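Local coordinates for protein enoyl-CoA hydratase/isomerase (Shewanella pealeana, PDB 4KPK) that probably works as an enoyl-CoA hydratase or isomerase of the crotonase family, acting on acyl chains carried as coenzyme A thioesters, at residues A[163-168]-A[204-209]; A[157-162]-A[214-219]; A[94-99]-A[137-142]. All coordinates share one frame; numbering follows the deposited sequence.

Contact 1: A[163-168]-A[204-209]; sequences ERASFC and FDAQKA
One face of the Phe204 ring carries CB of Phe167, which sits 3.5 Å from the ring centroid as a CH-pi contact, offset toward the rim. The two aromatic rings themselves barely overlap: their planes are within 23° of parallel, but they are slid apart to a centroid separation of 5.4 Å. Around the edge of the Phe167 ring, close to its plane, lie Phe204 O, Asp205 O and CA of Ala206, while Ala209 CB reaches Phe167 CE2 obliquely at 3.7 Å. Phe204 has its CG set between backbone N and carbonyl carbon (chi1 63°), which lays the ring against CB of Phe167 on the partner strand.

The backbones of Phe167 and Phe204 form an antiparallel hydrogen-bonded pair. Phe204 N gives to Phe167 O at 2.7 Å, and Phe167 N returns a bond to Phe204 O at 3.0 Å. On the Ala165 side of this pair the direct backbone bonding stops, although the chains stay as close, and a water joins them instead: it donates to Glu163 O (2.6 Å) and Ala165 O (2.7 Å) and accepts from Ala206 N, an amide in the first turn of the helix. Asp205 is the N-cap of that helix, its OD1 taking Lys208 N in a bond that is nearly straight (173°).

Ser166 is tied by backbone bonds to Gly143 and Ala145. Tyr197, from helix 191-200, meets the Phe204 ring, and Ala206 packs on Ile218, so this small two-stranded sheet and the start of helix 206-212 lie beside the 217-218 edge of the main sheet.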
ATOM      1  N   GLU A 163     -16.457  16.744   9.608  1.00 33.75           N
ATOM      2  CA  GLU A 163     -15.186  17.408   9.909  1.00 35.39           C
ATOM      3  C   GLU A 163     -14.699  17.166  11.332  1.00 32.25           C
ATOM      4  O   GLU A 163     -13.487  17.168  11.588  1.00 27.74           O
ATOM      5  CB  GLU A 163     -15.298  18.920   9.611  1.00 41.80           C
ATOM      6  CG  GLU A 163     -14.883  19.289   8.188  1.00 43.86           C
ATOM      7  CD  GLU A 163     -15.451  20.622   7.740  1.00 50.00           C
ATOM      8  OE1 GLU A 163     -15.179  21.643   8.406  1.00 55.54           O
ATOM      9  OE2 GLU A 163     -16.149  20.662   6.698  1.00 57.24           O
ATOM     10  N   ARG A 164     -15.640  16.951  12.246  1.00 31.15           N
ATOM     11  CA  ARG A 164     -15.330  16.620  13.656  1.00 34.11           C
ATOM     12  C   ARG A 164     -14.961  15.143  13.884  1.00 32.04           C
ATOM     13  O   ARG A 164     -14.649  14.783  15.038  1.00 25.68           O
ATOM     14  CB  ARG A 164     -16.528  16.899  14.568  1.00 41.81           C
ATOM     15  CG  ARG A 164     -16.658  18.328  15.031  1.00 50.98           C
ATOM     16  CD  ARG A 164     -17.911  18.468  15.891  1.00 57.29           C
ATOM     17  NE  ARG A 164     -18.075  19.829  16.421  1.00 62.15           N
ATOM     18  CZ  ARG A 164     -17.359  20.350  17.421  1.00 68.77           C
ATOM     19  NH1 ARG A 164     -16.395  19.645  18.012  1.00 73.16           N
ATOM     20  NH2 ARG A 164     -17.604  21.591  17.842  1.00 68.29           N
ATOM     21  N   ALA A 165     -15.026  14.293  12.834  1.00 27.80           N
ATOM     22  CA  ALA A 165     -14.747  12.833  13.041  1.00 27.18           C
ATOM     23  C   ALA A 165     -13.430  12.539  13.720  1.00 26.96           C
ATOM     24  O   ALA A 165     -12.416  13.164  13.472  1.00 27.79           O
ATOM     25  CB  ALA A 165     -14.828  12.065  11.757  1.00 28.70           C
ATOM     26  N   SER A 166     -13.457  11.565  14.597  1.00 30.24           N
ATOM     27  CA  SER A 166     -12.368  11.335  15.497  1.00 31.93           C
ATOM     28  C   SER A 166     -12.011   9.860  15.449  1.00 28.74           C
ATOM     29  O   SER A 166     -12.924   9.018  15.420  1.00 27.92           O
ATOM     30  CB  SER A 166     -12.863  11.666  16.908  1.00 37.16           C
ATOM     31  OG  SER A 166     -11.954  12.466  17.549  1.00 41.67           O
ATOM     32  N   PHE A 167     -10.707   9.538  15.463  1.00 27.17           N
ATOM     33  CA  PHE A 167     -10.247   8.130  15.405  1.00 29.47           C
ATOM     34  C   PHE A 167      -9.090   7.896  16.358  1.00 30.32           C
ATOM     35  O   PHE A 167      -8.317   8.811  16.648  1.00 29.55           O
ATOM     36  CB  PHE A 167      -9.830   7.737  13.972  1.00 29.00           C
ATOM     37  CG  PHE A 167     -10.838   8.120  12.959  1.00 27.94           C
ATOM     38  CD1 PHE A 167     -11.857   7.257  12.610  1.00 26.87           C
ATOM     39  CD2 PHE A 167     -10.805   9.404  12.402  1.00 26.66           C
ATOM     40  CE1 PHE A 167     -12.818   7.667  11.690  1.00 28.50           C
ATOM     41  CE2 PHE A 167     -11.726   9.796  11.498  1.00 24.77           C
ATOM     42  CZ  PHE A 167     -12.760   8.951  11.154  1.00 26.83           C
ATOM     43  N   CYS A 168      -8.952   6.651  16.789  1.00 30.21           N
ATOM     44  CA  CYS A 168      -8.051   6.308  17.870  1.00 34.58           C
ATOM     45  C   CYS A 168      -7.964   4.783  17.891  1.00 33.75           C
ATOM     46  O   CYS A 168      -8.996   4.108  17.974  1.00 32.30           O
ATOM     47  CB  CYS A 168      -8.654   6.806  19.209  1.00 36.64           C
ATOM     48  SG  CYS A 168      -7.534   6.903  20.592  1.00 54.77           S
ATOM     49  N   PHE A 204      -6.511  10.749  15.976  1.00 29.51           N
ATOM     50  CA  PHE A 204      -6.306  11.421  14.697  1.00 29.70           C
ATOM     51  C   PHE A 204      -7.620  11.927  14.123  1.00 27.13           C
ATOM     52  O   PHE A 204      -8.687  11.506  14.586  1.00 24.60           O
ATOM     53  CB  PHE A 204      -5.457  10.619  13.708  1.00 28.56           C
ATOM     54  CG  PHE A 204      -6.041   9.298  13.272  1.00 26.42           C
ATOM     55  CD1 PHE A 204      -5.700   8.134  13.927  1.00 27.22           C
ATOM     56  CD2 PHE A 204      -6.793   9.219  12.122  1.00 26.92           C
ATOM     57  CE1 PHE A 204      -6.164   6.894  13.480  1.00 27.80           C
ATOM     58  CE2 PHE A 204      -7.299   8.003  11.678  1.00 27.55           C
ATOM     59  CZ  PHE A 204      -6.980   6.831  12.360  1.00 27.59           C
ATOM     60  N   ASP A 205      -7.524  12.936  13.251  1.00 26.24           N
ATOM     61  CA  ASP A 205      -8.681  13.677  12.810  1.00 26.45           C
ATOM     62  C   ASP A 205      -9.121  13.286  11.407  1.00 26.62           C
ATOM     63  O   ASP A 205      -8.587  12.372  10.811  1.00 25.91           O
ATOM     64  CB  ASP A 205      -8.507  15.236  12.988  1.00 30.62           C
ATOM     65  CG  ASP A 205      -7.496  15.878  12.041  1.00 30.45           C
ATOM     66  OD1 ASP A 205      -7.106  15.308  11.007  1.00 30.95           O
ATOM     67  OD2 ASP A 205      -7.081  17.011  12.345  1.00 34.64           O
ATOM     68  N   ALA A 206     -10.158  13.959  10.925  1.00 25.40           N
ATOM     69  CA  ALA A 206     -10.803  13.639   9.702  1.00 27.37           C
ATOM     70  C   ALA A 206      -9.835  13.783   8.547  1.00 27.47           C
ATOM     71  O   ALA A 206      -9.819  12.970   7.630  1.00 21.60           O
ATOM     72  CB  ALA A 206     -11.984  14.605   9.502  1.00 29.74           C
ATOM     73  N   GLN A 207      -9.051  14.857   8.566  1.00 26.52           N
ATOM     74  CA  GLN A 207      -8.207  15.156   7.434  1.00 26.22           C
ATOM     75  C   GLN A 207      -7.126  14.081   7.322  1.00 23.21           C
ATOM     76  O   GLN A 207      -6.781  13.656   6.249  1.00 23.36           O
ATOM     77  CB  GLN A 207      -7.563  16.524   7.637  1.00 27.65           C
ATOM     78  CG  GLN A 207      -6.553  16.872   6.579  1.00 33.65           C
ATOM     79  CD  GLN A 207      -7.123  16.816   5.172  1.00 40.78           C
ATOM     80  OE1 GLN A 207      -8.266  17.255   4.930  1.00 49.75           O
ATOM     81  NE2 GLN A 207      -6.335  16.280   4.224  1.00 39.70           N
ATOM     82  N   LYS A 208      -6.536  13.723   8.436  1.00 20.04           N
ATOM     83  CA  LYS A 208      -5.522  12.650   8.454  1.00 21.91           C
ATOM     84  C   LYS A 208      -6.109  11.301   7.966  1.00 20.42           C
ATOM     85  O   LYS A 208      -5.472  10.574   7.221  1.00 20.88           O
ATOM     86  CB  LYS A 208      -5.002  12.530   9.896  1.00 23.62           C
ATOM     87  CG  LYS A 208      -4.121  11.333  10.225  1.00 25.36           C
ATOM     88  CD  LYS A 208      -2.915  11.238   9.332  1.00 28.83           C
ATOM     89  CE  LYS A 208      -2.005  12.413   9.479  1.00 30.33           C
ATOM     90  NZ  LYS A 208      -0.746  12.039   8.783  1.00 36.16           N
ATOM     91  N   ALA A 209      -7.335  11.009   8.397  1.00 20.33           N
ATOM     92  CA  ALA A 209      -8.129   9.878   7.949  1.00 23.16           C
ATOM     93  C   ALA A 209      -8.258   9.815   6.441  1.00 23.71           C
ATOM     94  O   ALA A 209      -8.133   8.734   5.798  1.00 20.23           O
ATOM     95  CB  ALA A 209      -9.534   9.948   8.573  1.00 21.54           C
TER
HETATM   96  O   HOH W   1     -11.709  15.749  12.943  1.00 33.35           O

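Contact 2: A[157-162]-A[214-219]; sequences DIAIAN and IIHDIN
Ala159 O receives two backbone amides: His216 N gives it a short bond of 2.7 Å at 164°, and Asp217 N adds a weak one at 3.4 Å. Past this forked start the pairing becomes regular, with Ala161 N bonded to Asp217 O at 3.1 Å and Asn219 N to Ala161 O at 3.0 Å. CA of Ile218 also leans on Ala161 O, a CA-H...O contact of 3.2 Å.

The His216 ring lies beside strand 158-161, with Ala159 N in plane at its edge and CD2 3.5 Å from Ile158 CA. Its CG stands anti to the carbonyl carbon (chi1 -58°), which swings the imidazole back along the strand toward Asp157. NE2 shares a weak hydrogen bond with NE of Arg192 of the second subunit. Replacing His216 with an alanine would probably uncover the backbone of Ile158 and Ala159 and leave that arginine without this partner across the interface.

Residues 217-218 are the short parallel strand at one edge of the main sheet in the crotonase fold. Ile160 and Asp217 point the same way, CG2 of the isoleucine 3.9 Å from CB of the aspartate, on the face where helix 222-235 packs against Ile160. On the other face Ala161 CB meets Ile215 CD1 at 3.7 Å, and helix 206-212 packs against Ile215 and Ile218. Asp157 forms salt bridges with Lys245 and with Arg195 of the second subunit.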
ATOM      1  N   ASP A 157     -16.841  -0.407   1.564  1.00 22.47           N
ATOM      2  CA  ASP A 157     -16.215  -0.097   0.282  1.00 21.95           C
ATOM      3  C   ASP A 157     -15.996   1.463   0.150  1.00 21.18           C
ATOM      4  O   ASP A 157     -15.011   1.902  -0.476  1.00 19.98           O
ATOM      5  CB  ASP A 157     -17.062  -0.645  -0.855  1.00 20.37           C
ATOM      6  CG  ASP A 157     -17.178  -2.198  -0.827  1.00 27.11           C
ATOM      7  OD1 ASP A 157     -16.146  -2.892  -0.681  1.00 23.11           O
ATOM      8  OD2 ASP A 157     -18.319  -2.729  -0.954  1.00 26.62           O
ATOM      9  N   ILE A 158     -16.922   2.233   0.717  1.00 20.28           N
ATOM     10  CA  ILE A 158     -16.904   3.716   0.696  1.00 24.22           C
ATOM     11  C   ILE A 158     -17.235   4.197   2.089  1.00 24.96           C
ATOM     12  O   ILE A 158     -18.162   3.696   2.698  1.00 25.42           O
ATOM     13  CB  ILE A 158     -17.873   4.353  -0.307  1.00 25.32           C
ATOM     14  CG1 ILE A 158     -17.389   4.127  -1.759  1.00 25.97           C
ATOM     15  CG2 ILE A 158     -17.919   5.865  -0.148  1.00 27.10           C
ATOM     16  CD1 ILE A 158     -18.367   3.374  -2.583  1.00 30.27           C
ATOM     17  N   ALA A 159     -16.422   5.145   2.580  1.00 25.32           N
ATOM     18  CA  ALA A 159     -16.602   5.804   3.861  1.00 23.78           C
ATOM     19  C   ALA A 159     -16.456   7.351   3.731  1.00 22.72           C
ATOM     20  O   ALA A 159     -15.492   7.914   3.102  1.00 21.94           O
ATOM     21  CB  ALA A 159     -15.596   5.269   4.859  1.00 24.74           C
ATOM     22  N   ILE A 160     -17.429   8.029   4.327  1.00 23.40           N
ATOM     23  CA  ILE A 160     -17.494   9.506   4.343  1.00 25.29           C
ATOM     24  C   ILE A 160     -17.664   9.901   5.783  1.00 22.16           C
ATOM     25  O   ILE A 160     -18.432   9.255   6.507  1.00 25.37           O
ATOM     26  CB  ILE A 160     -18.712   9.974   3.542  1.00 25.79           C
ATOM     27  CG1 ILE A 160     -18.690   9.263   2.212  1.00 27.19           C
ATOM     28  CG2 ILE A 160     -18.690  11.492   3.331  1.00 26.74           C
ATOM     29  CD1 ILE A 160     -19.964   9.364   1.442  1.00 31.06           C
ATOM     30  N   ALA A 161     -16.868  10.834   6.237  1.00 21.96           N
ATOM     31  CA  ALA A 161     -16.971  11.319   7.615  1.00 23.12           C
ATOM     32  C   ALA A 161     -17.218  12.866   7.635  1.00 23.43           C
ATOM     33  O   ALA A 161     -16.956  13.499   6.630  1.00 22.69           O
ATOM     34  CB  ALA A 161     -15.730  10.986   8.393  1.00 21.95           C
ATOM     35  N   ASN A 162     -17.744  13.407   8.754  1.00 23.40           N
ATOM     36  CA  ASN A 162     -17.858  14.881   8.940  1.00 28.35           C
ATOM     37  C   ASN A 162     -16.545  15.422   9.459  1.00 30.98           C
ATOM     38  O   ASN A 162     -15.611  14.649   9.683  1.00 26.41           O
ATOM     39  CB  ASN A 162     -19.045  15.296   9.826  1.00 28.31           C
ATOM     40  CG  ASN A 162     -18.899  14.905  11.287  1.00 28.14           C
ATOM     41  OD1 ASN A 162     -17.887  14.371  11.750  1.00 27.32           O
ATOM     42  ND2 ASN A 162     -19.950  15.171  12.031  1.00 28.01           N
ATOM     43  N   ILE A 214      -8.435   6.051   5.247  1.00 26.52           N
ATOM     44  CA  ILE A 214      -9.465   5.466   6.122  1.00 25.95           C
ATOM     45  C   ILE A 214     -10.863   5.923   5.639  1.00 26.50           C
ATOM     46  O   ILE A 214     -11.850   5.145   5.652  1.00 23.15           O
ATOM     47  CB  ILE A 214      -9.188   5.849   7.607  1.00 26.03           C
ATOM     48  CG1 ILE A 214      -7.976   5.108   8.149  1.00 28.32           C
ATOM     49  CG2 ILE A 214     -10.413   5.619   8.476  1.00 25.19           C
ATOM     50  CD1 ILE A 214      -8.170   3.594   8.217  1.00 32.98           C
ATOM     51  N   ILE A 215     -10.945   7.200   5.173  1.00 27.03           N
ATOM     52  CA  ILE A 215     -12.177   7.667   4.576  1.00 21.90           C
ATOM     53  C   ILE A 215     -11.869   8.107   3.184  1.00 23.03           C
ATOM     54  O   ILE A 215     -10.702   8.228   2.840  1.00 21.66           O
ATOM     55  CB  ILE A 215     -12.847   8.715   5.417  1.00 24.86           C
ATOM     56  CG1 ILE A 215     -12.044  10.057   5.470  1.00 22.78           C
ATOM     57  CG2 ILE A 215     -13.140   8.137   6.786  1.00 24.60           C
ATOM     58  CD1 ILE A 215     -12.492  10.983   6.563  1.00 22.11           C
ATOM     59  N   HIS A 216     -12.928   8.213   2.385  1.00 24.60           N
ATOM     60  CA  HIS A 216     -12.884   8.647   0.972  1.00 25.49           C
ATOM     61  C   HIS A 216     -13.297  10.109   0.787  1.00 26.76           C
ATOM     62  O   HIS A 216     -12.896  10.723  -0.176  1.00 27.81           O
ATOM     63  CB  HIS A 216     -13.768   7.740   0.108  1.00 23.19           C
ATOM     64  CG  HIS A 216     -13.368   6.293   0.180  1.00 24.61           C
ATOM     65  ND1 HIS A 216     -12.338   5.766  -0.563  1.00 28.31           N
ATOM     66  CD2 HIS A 216     -13.815   5.280   0.953  1.00 25.89           C
ATOM     67  CE1 HIS A 216     -12.183   4.485  -0.262  1.00 26.36           C
ATOM     68  NE2 HIS A 216     -13.050   4.177   0.683  1.00 27.10           N
ATOM     69  N   ASP A 217     -14.054  10.684   1.712  1.00 28.24           N
ATOM     70  CA  ASP A 217     -14.594  12.069   1.526  1.00 29.50           C
ATOM     71  C   ASP A 217     -14.882  12.666   2.908  1.00 27.16           C
ATOM     72  O   ASP A 217     -15.120  11.924   3.870  1.00 23.92           O
ATOM     73  CB  ASP A 217     -15.909  12.037   0.713  1.00 31.75           C
ATOM     74  CG  ASP A 217     -16.369  13.449   0.205  1.00 39.25           C
ATOM     75  OD1 ASP A 217     -15.512  14.267  -0.195  1.00 42.41           O
ATOM     76  OD2 ASP A 217     -17.602  13.751   0.177  1.00 46.04           O
ATOM     77  N   ILE A 218     -14.854  13.988   3.006  1.00 26.01           N
ATOM     78  CA  ILE A 218     -15.211  14.701   4.204  1.00 24.49           C
ATOM     79  C   ILE A 218     -16.339  15.681   3.855  1.00 29.44           C
ATOM     80  O   ILE A 218     -16.207  16.501   2.935  1.00 31.05           O
ATOM     81  CB  ILE A 218     -14.024  15.517   4.741  1.00 27.39           C
ATOM     82  CG1 ILE A 218     -12.803  14.648   5.147  1.00 30.23           C
ATOM     83  CG2 ILE A 218     -14.459  16.378   5.921  1.00 27.86           C
ATOM     84  CD1 ILE A 218     -11.598  15.466   5.622  1.00 27.85           C
ATOM     85  N   ASN A 219     -17.431  15.618   4.602  1.00 30.47           N
ATOM     86  CA  ASN A 219     -18.557  16.490   4.366  1.00 29.39           C
ATOM     87  C   ASN A 219     -19.413  16.508   5.601  1.00 29.71           C
ATOM     88  O   ASN A 219     -19.843  15.446   6.092  1.00 28.21           O
ATOM     89  CB  ASN A 219     -19.362  15.941   3.187  1.00 33.19           C
ATOM     90  CG  ASN A 219     -20.292  16.979   2.544  1.00 36.18           C
ATOM     91  OD1 ASN A 219     -20.717  17.951   3.163  1.00 34.63           O
ATOM     92  ND2 ASN A 219     -20.629  16.737   1.290  1.00 37.67           N
TER
HETATM   93  O   HOH W   2     -12.830   0.896  -0.048  1.00 29.11           O

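Contact 3: A[94-99]-A[137-142]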
ATOM      1  N   LYS A  94     -24.635  12.253  18.033  1.00 29.77           N
ATOM      2  CA  LYS A  94     -23.460  13.043  17.665  1.00 31.90           C
ATOM      3  C   LYS A  94     -22.208  12.210  17.328  1.00 27.79           C
ATOM      4  O   LYS A  94     -21.284  12.729  16.725  1.00 28.25           O
ATOM      5  CB  LYS A  94     -23.089  13.982  18.822  1.00 37.82           C
ATOM      6  CG  LYS A  94     -24.250  14.788  19.349  1.00 41.92           C
ATOM      7  CD  LYS A  94     -24.546  15.961  18.446  1.00 48.78           C
ATOM      8  CE  LYS A  94     -23.552  17.076  18.717  1.00 49.47           C
ATOM      9  NZ  LYS A  94     -23.471  18.021  17.566  1.00 57.55           N
ATOM     10  N   ASN A  95     -22.194  10.932  17.719  1.00 25.45           N
ATOM     11  CA  ASN A  95     -21.033  10.089  17.636  1.00 23.06           C
ATOM     12  C   ASN A  95     -21.374   8.724  17.020  1.00 22.73           C
ATOM     13  O   ASN A  95     -22.327   8.067  17.384  1.00 21.62           O
ATOM     14  CB  ASN A  95     -20.422   9.898  19.041  1.00 24.46           C
ATOM     15  CG  ASN A  95     -19.862  11.197  19.641  1.00 28.50           C
ATOM     16  OD1 ASN A  95     -20.341  11.651  20.673  1.00 32.80           O
ATOM     17  ND2 ASN A  95     -18.886  11.817  18.979  1.00 25.13           N
ATOM     18  N   PHE A  96     -20.514   8.274  16.136  1.00 23.06           N
ATOM     19  CA  PHE A  96     -20.734   7.046  15.411  1.00 24.13           C
ATOM     20  C   PHE A  96     -20.643   5.792  16.381  1.00 23.20           C
ATOM     21  O   PHE A  96     -21.600   5.078  16.506  1.00 24.30           O
ATOM     22  CB  PHE A  96     -19.750   6.985  14.220  1.00 23.63           C
ATOM     23  CG  PHE A  96     -19.944   5.762  13.357  1.00 24.10           C
ATOM     24  CD1 PHE A  96     -20.847   5.787  12.300  1.00 22.21           C
ATOM     25  CD2 PHE A  96     -19.228   4.578  13.635  1.00 24.02           C
ATOM     26  CE1 PHE A  96     -21.054   4.673  11.504  1.00 25.50           C
ATOM     27  CE2 PHE A  96     -19.429   3.438  12.850  1.00 26.74           C
ATOM     28  CZ  PHE A  96     -20.328   3.487  11.762  1.00 27.97           C
ATOM     29  N   SER A  97     -19.530   5.606  17.091  1.00 22.04           N
ATOM     30  CA  SER A  97     -19.461   4.715  18.268  1.00 22.72           C
ATOM     31  C   SER A  97     -18.342   5.251  19.120  1.00 25.24           C
ATOM     32  O   SER A  97     -17.251   5.513  18.603  1.00 31.40           O
ATOM     33  CB  SER A  97     -19.151   3.231  17.873  1.00 26.34           C
ATOM     34  OG  SER A  97     -18.972   2.389  19.045  1.00 29.01           O
ATOM     35  N   ALA A  98     -18.573   5.464  20.409  1.00 25.96           N
ATOM     36  CA  ALA A  98     -17.460   5.701  21.325  1.00 27.80           C
ATOM     37  C   ALA A  98     -16.670   4.386  21.577  1.00 28.04           C
ATOM     38  O   ALA A  98     -15.796   4.373  22.413  1.00 30.90           O
ATOM     39  CB  ALA A  98     -17.931   6.282  22.656  1.00 27.04           C
ATOM     40  N   GLY A  99     -16.943   3.314  20.833  1.00 32.95           N
ATOM     41  CA  GLY A  99     -16.111   2.125  20.921  1.00 32.89           C
ATOM     42  C   GLY A  99     -16.774   1.240  21.940  1.00 34.36           C
ATOM     43  O   GLY A  99     -17.997   1.096  21.937  1.00 32.72           O
ATOM     44  N   THR A 137     -21.129  -1.394  -0.068  1.00 24.00           N
ATOM     45  CA  THR A 137     -21.403  -0.844   1.253  1.00 24.58           C
ATOM     46  C   THR A 137     -20.818   0.586   1.342  1.00 23.99           C
ATOM     47  O   THR A 137     -19.734   0.820   0.900  1.00 27.05           O
ATOM     48  CB  THR A 137     -20.789  -1.719   2.331  1.00 23.09           C
ATOM     49  OG1 THR A 137     -19.371  -1.872   2.082  1.00 22.09           O
ATOM     50  CG2 THR A 137     -21.425  -3.107   2.301  1.00 24.43           C
ATOM     51  N   ILE A 138     -21.562   1.499   1.947  1.00 23.26           N
ATOM     52  CA  ILE A 138     -21.178   2.918   2.175  1.00 23.15           C
ATOM     53  C   ILE A 138     -21.363   3.117   3.664  1.00 22.66           C
ATOM     54  O   ILE A 138     -22.451   2.878   4.163  1.00 25.22           O
ATOM     55  CB  ILE A 138     -22.133   3.900   1.429  1.00 24.86           C
ATOM     56  CG1 ILE A 138     -22.110   3.552  -0.056  1.00 27.06           C
ATOM     57  CG2 ILE A 138     -21.689   5.393   1.595  1.00 24.92           C
ATOM     58  CD1 ILE A 138     -23.102   4.234  -0.895  1.00 29.72           C
ATOM     59  N   THR A 139     -20.306   3.525   4.364  1.00 22.87           N
ATOM     60  CA  THR A 139     -20.399   3.971   5.758  1.00 25.31           C
ATOM     61  C   THR A 139     -20.259   5.534   5.923  1.00 23.70           C
ATOM     62  O   THR A 139     -19.338   6.149   5.405  1.00 22.18           O
ATOM     63  CB  THR A 139     -19.385   3.187   6.614  1.00 25.52           C
ATOM     64  OG1 THR A 139     -19.714   1.791   6.505  1.00 31.13           O
ATOM     65  CG2 THR A 139     -19.409   3.567   8.104  1.00 23.75           C
ATOM     66  N   LEU A 140     -21.203   6.131   6.663  1.00 25.36           N
ATOM     67  CA  LEU A 140     -21.277   7.571   6.958  1.00 24.46           C
ATOM     68  C   LEU A 140     -20.958   7.851   8.437  1.00 23.88           C
ATOM     69  O   LEU A 140     -21.693   7.469   9.320  1.00 26.58           O
ATOM     70  CB  LEU A 140     -22.675   8.081   6.666  1.00 26.26           C
ATOM     71  CG  LEU A 140     -23.347   7.780   5.322  1.00 27.31           C
ATOM     72  CD1 LEU A 140     -24.718   8.470   5.237  1.00 28.82           C
ATOM     73  CD2 LEU A 140     -22.415   8.237   4.214  1.00 27.86           C
ATOM     74  N   VAL A 141     -19.843   8.492   8.711  1.00 19.84           N
ATOM     75  CA  VAL A 141     -19.302   8.548  10.060  1.00 21.14           C
ATOM     76  C   VAL A 141     -19.305   9.999  10.595  1.00 22.33           C
ATOM     77  O   VAL A 141     -18.649  10.823  10.013  1.00 21.71           O
ATOM     78  CB  VAL A 141     -17.845   8.049  10.107  1.00 21.24           C
ATOM     79  CG1 VAL A 141     -17.297   8.116  11.522  1.00 21.37           C
ATOM     80  CG2 VAL A 141     -17.707   6.627   9.541  1.00 25.68           C
ATOM     81  N   GLN A 142     -20.117  10.277  11.614  1.00 23.78           N
ATOM     82  CA  GLN A 142     -20.162  11.578  12.323  1.00 25.55           C
ATOM     83  C   GLN A 142     -19.431  11.417  13.660  1.00 28.99           C
ATOM     84  O   GLN A 142     -19.445  10.307  14.272  1.00 29.24           O
ATOM     85  CB  GLN A 142     -21.633  12.060  12.514  1.00 25.38           C
ATOM     86  CG  GLN A 142     -22.427  11.522  13.710  1.00 23.73           C
ATOM     87  CD  GLN A 142     -22.850  10.022  13.606  1.00 26.53           C
ATOM     88  OE1 GLN A 142     -22.380   9.269  12.758  1.00 27.90           O
ATOM     89  NE2 GLN A 142     -23.712   9.599  14.512  1.00 27.40           N
TER
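A loop phenylalanine, Phe96, is laid against the end of strand 137-141 with the Gln142 amide standing almost upright to its ring, the two planes 84° apart. Gln142 OE1 lies in the ring plane at its edge, 3.8 Å from Phe96 CD1. Only one hydrogen bond joins the segments, and it is weak: Phe96 N to Gln142 O is 3.0 Å, but the angle at the hydrogen is just 124°. Side-chain packing therefore carries most of the contact.

With CG trans to the backbone N (chi1 -177°), the Phe96 ring extends back along the strand. Val141 touches Phe96 with CG1, 3.8 Å from CB, while CG2 stands more loosely over one ring face, toward the rim. Farther along, Thr139 CG2 crosses to meet Phe96 CZ at 3.8 Å, and Leu140 O approaches CD1 obliquely at 3.5 Å. The hydroxyl of Thr139 is turned to other work, a hydrogen bond with Ser156. Ala149 of helix 148-155 and Ala91 of strand 86-91 also pack on the phenylalanine.

A bend at chi2 carries the Gln142 amide alongside the 94-96 backbone; CG rests 3.4 Å from Lys94 O, and NE2 is hydrogen-bonded to Gly93 O. That bond is likely to set the amide's rotation and so keep OE1 at the ring edge.

Beyond Phe96 the chain makes a tight turn: Ser97 OG accepts Gly99 N at 2.9 Å in an ST turn, and also bonds with Asn61 O. Gly99 has backbone angles at which a side chain would jam against the preceding carbonyl. The Phe-Ser-Ala-Gly sequence here is characteristic of the crotonase family, in whose members the loop after the strand equivalent to 86-91 contributes a backbone N-H to the oxyanion hole, probably here as well.

Overall arrangement
From the N terminus, strand 86-91 leads into the loop 94-99, and contact 3 closes when the chain, after helices 102-109 and 113-132, returns as strand 137-141. Helix 148-155 then brings it to strand 158-161, the next neighbour in the sheet. Contact 2 opens there and closes only at 214-219. Contact 1 opens and closes within that excursion, so the two nest, whereas contact 3 precedes both in series. Helix 206-212 links contacts 1 and 2, Ala209 O near its end meeting Ile215 N just after it in a probable hydrogen bond. Contact 3 ties its loop to the interior strand 137-141, while contacts 1 and 2 join the 217-218 edge of the sheet, helix 206-212 and the small 167-168/203-204 sheet.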